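Local coordinates for erythrocyte binding antigen 140 (Plasmodium falciparum, PDB 4GF2), which probably binds a receptor on the host red-cell surface, as an adhesin of the erythrocyte-binding-like family, through its tandem Duffy binding domains during invasion, at residues A[374-379]-A[458-463]; A[390-395]-A[465-470]. The protein carries 3 engineered substitutions. One frame throughout, in Å; residues are numbered along the deposited sequence.

Contact 1: residues A[374-379]-A[458-463]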
loop_
_atom_site.group_PDB
_atom_site.type_symbol
_atom_site.label_atom_id
_atom_site.label_comp_id
_atom_site.label_asym_id
_atom_site.label_seq_id
_atom_site.Cartn_x
_atom_site.Cartn_y
_atom_site.Cartn_z
ATOM N N TYR A 374 -9.329 12.332 -9.588
ATOM C CA TYR A 374 -10.635 12.578 -10.189
ATOM C C TYR A 374 -11.127 13.989 -9.899
ATOM O O TYR A 374 -11.684 14.646 -10.774
ATOM C CB TYR A 374 -11.654 11.535 -9.728
ATOM C CG TYR A 374 -11.324 10.151 -10.229
ATOM C CD1 TYR A 374 -11.261 9.887 -11.589
ATOM C CD2 TYR A 374 -11.060 9.112 -9.346
ATOM C CE1 TYR A 374 -10.951 8.625 -12.060
ATOM C CE2 TYR A 374 -10.742 7.848 -9.805
ATOM C CZ TYR A 374 -10.689 7.613 -11.164
ATOM O OH TYR A 374 -10.380 6.356 -11.623
ATOM N N GLU A 375 -10.914 14.467 -8.679
ATOM C CA GLU A 375 -11.286 15.836 -8.355
ATOM C C GLU A 375 -10.602 16.788 -9.330
ATOM O O GLU A 375 -11.233 17.693 -9.873
ATOM C CB GLU A 375 -10.903 16.183 -6.918
ATOM C CG GLU A 375 -11.188 17.629 -6.527
ATOM C CD GLU A 375 -12.667 17.968 -6.548
ATOM O OE1 GLU A 375 -13.494 17.048 -6.722
ATOM O OE2 GLU A 375 -13.007 19.160 -6.378
ATOM N N ALA A 376 -9.313 16.568 -9.567
ATOM C CA ALA A 376 -8.553 17.431 -10.465
ATOM C C ALA A 376 -9.108 17.350 -11.879
ATOM O O ALA A 376 -9.358 18.373 -12.515
ATOM C CB ALA A 376 -7.082 17.057 -10.451
ATOM N N GLN A 377 -9.302 16.131 -12.368
ATOM C CA GLN A 377 -9.816 15.936 -13.716
ATOM C C GLN A 377 -11.194 16.570 -13.868
ATOM O O GLN A 377 -11.450 17.287 -14.832
ATOM C CB GLN A 377 -9.899 14.449 -14.052
ATOM C CG GLN A 377 -8.569 13.790 -14.355
ATOM C CD GLN A 377 -8.727 12.312 -14.655
ATOM O OE1 GLN A 377 -9.542 11.631 -14.033
ATOM N NE2 GLN A 377 -7.962 11.812 -15.622
ATOM N N LEU A 378 -12.078 16.299 -12.913
ATOM C CA LEU A 378 -13.436 16.830 -12.955
ATOM C C LEU A 378 -13.440 18.349 -12.953
ATOM O O LEU A 378 -14.201 18.975 -13.691
ATOM C CB LEU A 378 -14.244 16.317 -11.774
ATOM C CG LEU A 378 -14.518 14.822 -11.813
ATOM C CD1 LEU A 378 -15.175 14.380 -10.526
ATOM C CD2 LEU A 378 -15.388 14.495 -13.001
ATOM N N LEU A 379 -12.593 18.936 -12.114
ATOM C CA LEU A 379 -12.444 20.382 -12.074
ATOM C C LEU A 379 -11.917 20.890 -13.407
ATOM O O LEU A 379 -12.454 21.838 -13.977
ATOM C CB LEU A 379 -11.498 20.796 -10.946
ATOM C CG LEU A 379 -12.056 20.668 -9.526
ATOM C CD1 LEU A 379 -10.965 20.948 -8.511
ATOM C CD2 LEU A 379 -13.235 21.605 -9.315
ATOM N N SER A 458 -1.771 18.368 -9.780
ATOM C CA SER A 458 -1.152 19.396 -10.602
ATOM C C SER A 458 -0.910 18.907 -12.025
ATOM O O SER A 458 -0.524 19.686 -12.901
ATOM C CB SER A 458 0.172 19.843 -9.981
ATOM O OG SER A 458 1.097 18.771 -9.905
ATOM N N ALA A 459 -1.142 17.618 -12.251
ATOM C CA ALA A 459 -0.885 17.010 -13.551
ATOM C C ALA A 459 -1.853 17.495 -14.624
ATOM O O ALA A 459 -1.579 17.368 -15.816
ATOM C CB ALA A 459 -0.951 15.501 -13.439
ATOM N N VAL A 460 -2.987 18.050 -14.206
ATOM C CA VAL A 460 -3.995 18.505 -15.160
ATOM C C VAL A 460 -3.802 19.963 -15.579
ATOM O O VAL A 460 -4.613 20.506 -16.331
ATOM C CB VAL A 460 -5.417 18.337 -14.598
ATOM C CG1 VAL A 460 -5.646 16.898 -14.167
ATOM C CG2 VAL A 460 -5.654 19.296 -13.438
ATOM N N LEU A 461 -2.727 20.588 -15.108
ATOM C CA LEU A 461 -2.465 21.994 -15.409
ATOM C C LEU A 461 -1.340 22.173 -16.428
ATOM O O LEU A 461 -0.323 21.483 -16.370
ATOM C CB LEU A 461 -2.089 22.740 -14.129
ATOM C CG LEU A 461 -3.125 22.734 -13.007
ATOM C CD1 LEU A 461 -2.494 23.224 -11.717
ATOM C CD2 LEU A 461 -4.325 23.590 -13.375
ATOM N N LYS A 462 -1.527 23.106 -17.357
ATOM C CA LYS A 462 -0.449 23.515 -18.247
ATOM C C LYS A 462 0.598 24.225 -17.402
ATOM O O LYS A 462 0.253 24.926 -16.449
ATOM C CB LYS A 462 -0.966 24.462 -19.330
ATOM C CG LYS A 462 -2.044 23.881 -20.230
ATOM C CD LYS A 462 -2.526 24.922 -21.233
ATOM C CE LYS A 462 -3.643 24.389 -22.114
ATOM N NZ LYS A 462 -4.156 25.430 -23.048
ATOM N N ASN A 463 1.870 24.050 -17.747
ATOM C CA ASN A 463 2.953 24.642 -16.969
ATOM C C ASN A 463 2.684 24.497 -15.476
ATOM O O ASN A 463 2.245 25.441 -14.821
ATOM C CB ASN A 463 3.121 26.123 -17.322
ATOM C CG ASN A 463 3.448 26.343 -18.788
ATOM O OD1 ASN A 463 4.600 26.215 -19.205
ATOM N ND2 ASN A 463 2.435 26.685 -19.577
#
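Val-460 reaches the side of helix 361-382 with both of its methyl branches, and the apolar part of the contact is little more than this. CG1 and CG2 of Val-460 each lie 4.0 Å from CB of Ala-376, so the fork of the valine sits over the alanine methyl and the two branches share it. Valine branches at CB, which points at the helix; chi1 of -55°, with CG1 anti to the carbonyl carbon, turns both methyls onto Ala-376. Alanine suits the receiving place because its lone methyl lets the loop come close; the nearest CA pair, Gln-377 and Val-460, is 6.5 Å apart. A branched valine suits the other side, offering two methyls from a short stem.

The branches also touch the helix backbone by van der Waals contact. CG2 of Val-460 lies 3.9 Å from O of Ala-376, and CG1 is 4.1 Å from N of Gln-377; the aliphatic CG of Gln-377 flanks CG1 of Val-460 at 4.3 Å.

The polar groups nearest the contact find their partners beyond the two segments. NE2 of Gln-377 donates to the carbonyl O of Ala-303, satisfying the N-H side of a buried amide, while the carbonyl of Val-460 accepts a bond from the amine of Lys-380, one turn on from Ala-376. Lys-380 thus adds a polar tie between the same two elements.

Alanine-valine packing of a loop on a helix flank is here part of the helical core of the second Duffy binding domain, where the chain leaving helix 435-457 packs against helix 361-382.

Contact 2: residues A[390-395]-A[465-470]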
loop_
_atom_site.group_PDB
_atom_site.type_symbol
_atom_site.label_atom_id
_atom_site.label_comp_id
_atom_site.label_asym_id
_atom_site.label_seq_id
_atom_site.Cartn_x
_atom_site.Cartn_y
_atom_site.Cartn_z
ATOM N N ALA A 390 -6.449 30.974 -12.859
ATOM C CA ALA A 390 -7.721 30.634 -12.237
ATOM C C ALA A 390 -7.797 29.131 -12.008
ATOM O O ALA A 390 -8.075 28.675 -10.899
ATOM C CB ALA A 390 -8.878 31.096 -13.107
ATOM N N LEU A 391 -7.550 28.365 -13.066
ATOM C CA LEU A 391 -7.527 26.913 -12.964
ATOM C C LEU A 391 -6.597 26.506 -11.835
ATOM O O LEU A 391 -6.916 25.629 -11.033
ATOM C CB LEU A 391 -7.049 26.290 -14.272
ATOM C CG LEU A 391 -8.097 25.502 -15.053
ATOM C CD1 LEU A 391 -7.533 25.070 -16.399
ATOM C CD2 LEU A 391 -8.562 24.297 -14.249
ATOM N N CYS A 392 -5.441 27.159 -11.777
ATOM C CA CYS A 392 -4.462 26.884 -10.737
ATOM C C CYS A 392 -5.078 27.046 -9.353
ATOM O O CYS A 392 -4.986 26.147 -8.520
ATOM C CB CYS A 392 -3.260 27.816 -10.871
ATOM S SG CYS A 392 -2.109 27.696 -9.492
ATOM N N SER A 393 -5.701 28.195 -9.108
ATOM C CA SER A 393 -6.265 28.482 -7.794
ATOM C C SER A 393 -7.441 27.560 -7.457
ATOM O O SER A 393 -7.629 27.193 -6.300
ATOM C CB SER A 393 -6.678 29.954 -7.689
ATOM O OG SER A 393 -7.565 30.328 -8.727
ATOM N N ILE A 394 -8.217 27.175 -8.464
ATOM C CA ILE A 394 -9.350 26.279 -8.250
ATOM C C ILE A 394 -8.890 24.889 -7.811
ATOM O O ILE A 394 -9.542 24.243 -6.989
ATOM C CB ILE A 394 -10.206 26.139 -9.521
ATOM C CG1 ILE A 394 -10.936 27.449 -9.810
ATOM C CG2 ILE A 394 -11.213 25.015 -9.357
ATOM C CD1 ILE A 394 -11.725 27.440 -11.102
ATOM N N ILE A 395 -7.778 24.425 -8.373
ATOM C CA ILE A 395 -7.226 23.124 -8.011
ATOM C C ILE A 395 -6.712 23.172 -6.580
ATOM O O ILE A 395 -6.871 22.218 -5.819
ATOM C CB ILE A 395 -6.075 22.712 -8.955
ATOM C CG1 ILE A 395 -6.611 22.394 -10.354
ATOM C CG2 ILE A 395 -5.321 21.509 -8.403
ATOM C CD1 ILE A 395 -7.543 21.204 -10.406
ATOM N N GLU A 465 4.564 24.299 -12.857
ATOM C CA GLU A 465 5.331 25.169 -11.968
ATOM C C GLU A 465 4.794 26.600 -11.944
ATOM O O GLU A 465 5.277 27.438 -11.185
ATOM C CB GLU A 465 6.809 25.168 -12.360
ATOM C CG GLU A 465 7.500 23.832 -12.140
ATOM C CD GLU A 465 9.003 23.913 -12.326
ATOM O OE1 GLU A 465 9.520 25.030 -12.537
ATOM O OE2 GLU A 465 9.668 22.857 -12.257
ATOM N N THR A 466 3.802 26.879 -12.783
ATOM C CA THR A 466 3.097 28.152 -12.728
ATOM C C THR A 466 2.307 28.236 -11.426
ATOM O O THR A 466 2.066 29.323 -10.898
ATOM C CB THR A 466 2.121 28.302 -13.911
ATOM O OG1 THR A 466 2.850 28.280 -15.144
ATOM C CG2 THR A 466 1.338 29.606 -13.808
ATOM N N CYS A 467 1.911 27.074 -10.916
ATOM C CA CYS A 467 1.088 26.986 -9.717
ATOM C C CYS A 467 1.962 26.838 -8.473
ATOM O O CYS A 467 2.597 25.804 -8.266
ATOM C CB CYS A 467 0.143 25.796 -9.841
ATOM S SG CYS A 467 -1.342 25.929 -8.856
ATOM N N LYS A 468 1.976 27.872 -7.638
ATOM C CA LYS A 468 2.949 27.967 -6.556
ATOM C C LYS A 468 2.293 28.098 -5.187
ATOM O O LYS A 468 1.114 28.429 -5.077
ATOM C CB LYS A 468 3.851 29.185 -6.777
ATOM C CG LYS A 468 4.116 29.518 -8.238
ATOM C CD LYS A 468 4.616 30.947 -8.395
ATOM C CE LYS A 468 4.700 31.348 -9.859
ATOM N NZ LYS A 468 4.986 32.798 -10.027
ATOM N N ASP A 469 3.082 27.842 -4.147
ATOM C CA ASP A 469 2.663 28.072 -2.768
ATOM C C ASP A 469 1.389 27.317 -2.409
ATOM O O ASP A 469 0.627 27.737 -1.536
ATOM C CB ASP A 469 2.483 29.571 -2.517
ATOM C CG ASP A 469 3.790 30.336 -2.605
ATOM O OD1 ASP A 469 4.820 29.808 -2.132
ATOM O OD2 ASP A 469 3.792 31.460 -3.151
ATOM N N TYR A 470 1.166 26.194 -3.081
ATOM C CA TYR A 470 0.043 25.330 -2.752
ATOM C C TYR A 470 0.145 24.892 -1.297
ATOM O O TYR A 470 -0.868 24.665 -0.636
ATOM C CB TYR A 470 0.010 24.110 -3.677
ATOM C CG TYR A 470 1.324 23.364 -3.768
ATOM C CD1 TYR A 470 1.688 22.444 -2.797
ATOM C CD2 TYR A 470 2.196 23.576 -4.828
ATOM C CE1 TYR A 470 2.881 21.760 -2.873
ATOM C CE2 TYR A 470 3.395 22.894 -4.913
ATOM C CZ TYR A 470 3.731 21.988 -3.931
ATOM O OH TYR A 470 4.920 21.302 -4.004
#
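Both cysteines carry SG anti to their backbone N, with chi1 172° at Cys-392 and -155° at Cys-467, which extends each sulfur from its own chain toward the other. The sulfurs join covalently, SG of Cys-392 to SG of Cys-467 at 2.0 Å. The torsion about this bond is 90°, the relaxed value for a disulfide, so the two CB-SG bonds are set at a right angle about the S-S axis, and CB of Cys-392 lies 4.1 Å from CB of Cys-467. Cysteine fits here because the CA atoms of Cys-392 and Cys-467 are only 5.6 Å apart and both CB atoms face across the gap.

The bridge is almost the whole contact. Away from it, OG of Ser-393 bonds to O of Ala-390 at 2.8 Å and also meets O of Asn-389; a small hydroxyl can fold onto its own helix in this way. Beyond the segments, the side chain of Cys-467 rests on Trp-454, and the carbonyl of Lys-468 takes a bond from Gln-396, one turn after Cys-392, giving the same loop a polar link to the same helix.

This is a helix-to-loop disulfide of a cysteine-rich Duffy binding domain, fixing the segment before helix 470-475 to helix 388-407.

The two contacts interlock along the chain, their segments alternating, with centres about 10 Å apart. Consecutive helices 361-382 and 388-407 each meet one part of the same connection between helices 435-457 and 470-475. Contact 1 is buried and held by van der Waals packing; contact 2, where Cys-467 is buried but Cys-392 partly exposed, is held by a covalent bond. They also touch: CD1 of Ile-395 lies 3.9 Å from CA of Ala-376, and CD2 of Leu-461 lies 3.9 Å from CB of Leu-391. The first pair joins the two helices, the second the loop to helix 388-407. Methyl packing serves the buried side; the disulfide ties the loop where one cysteine nears the surface.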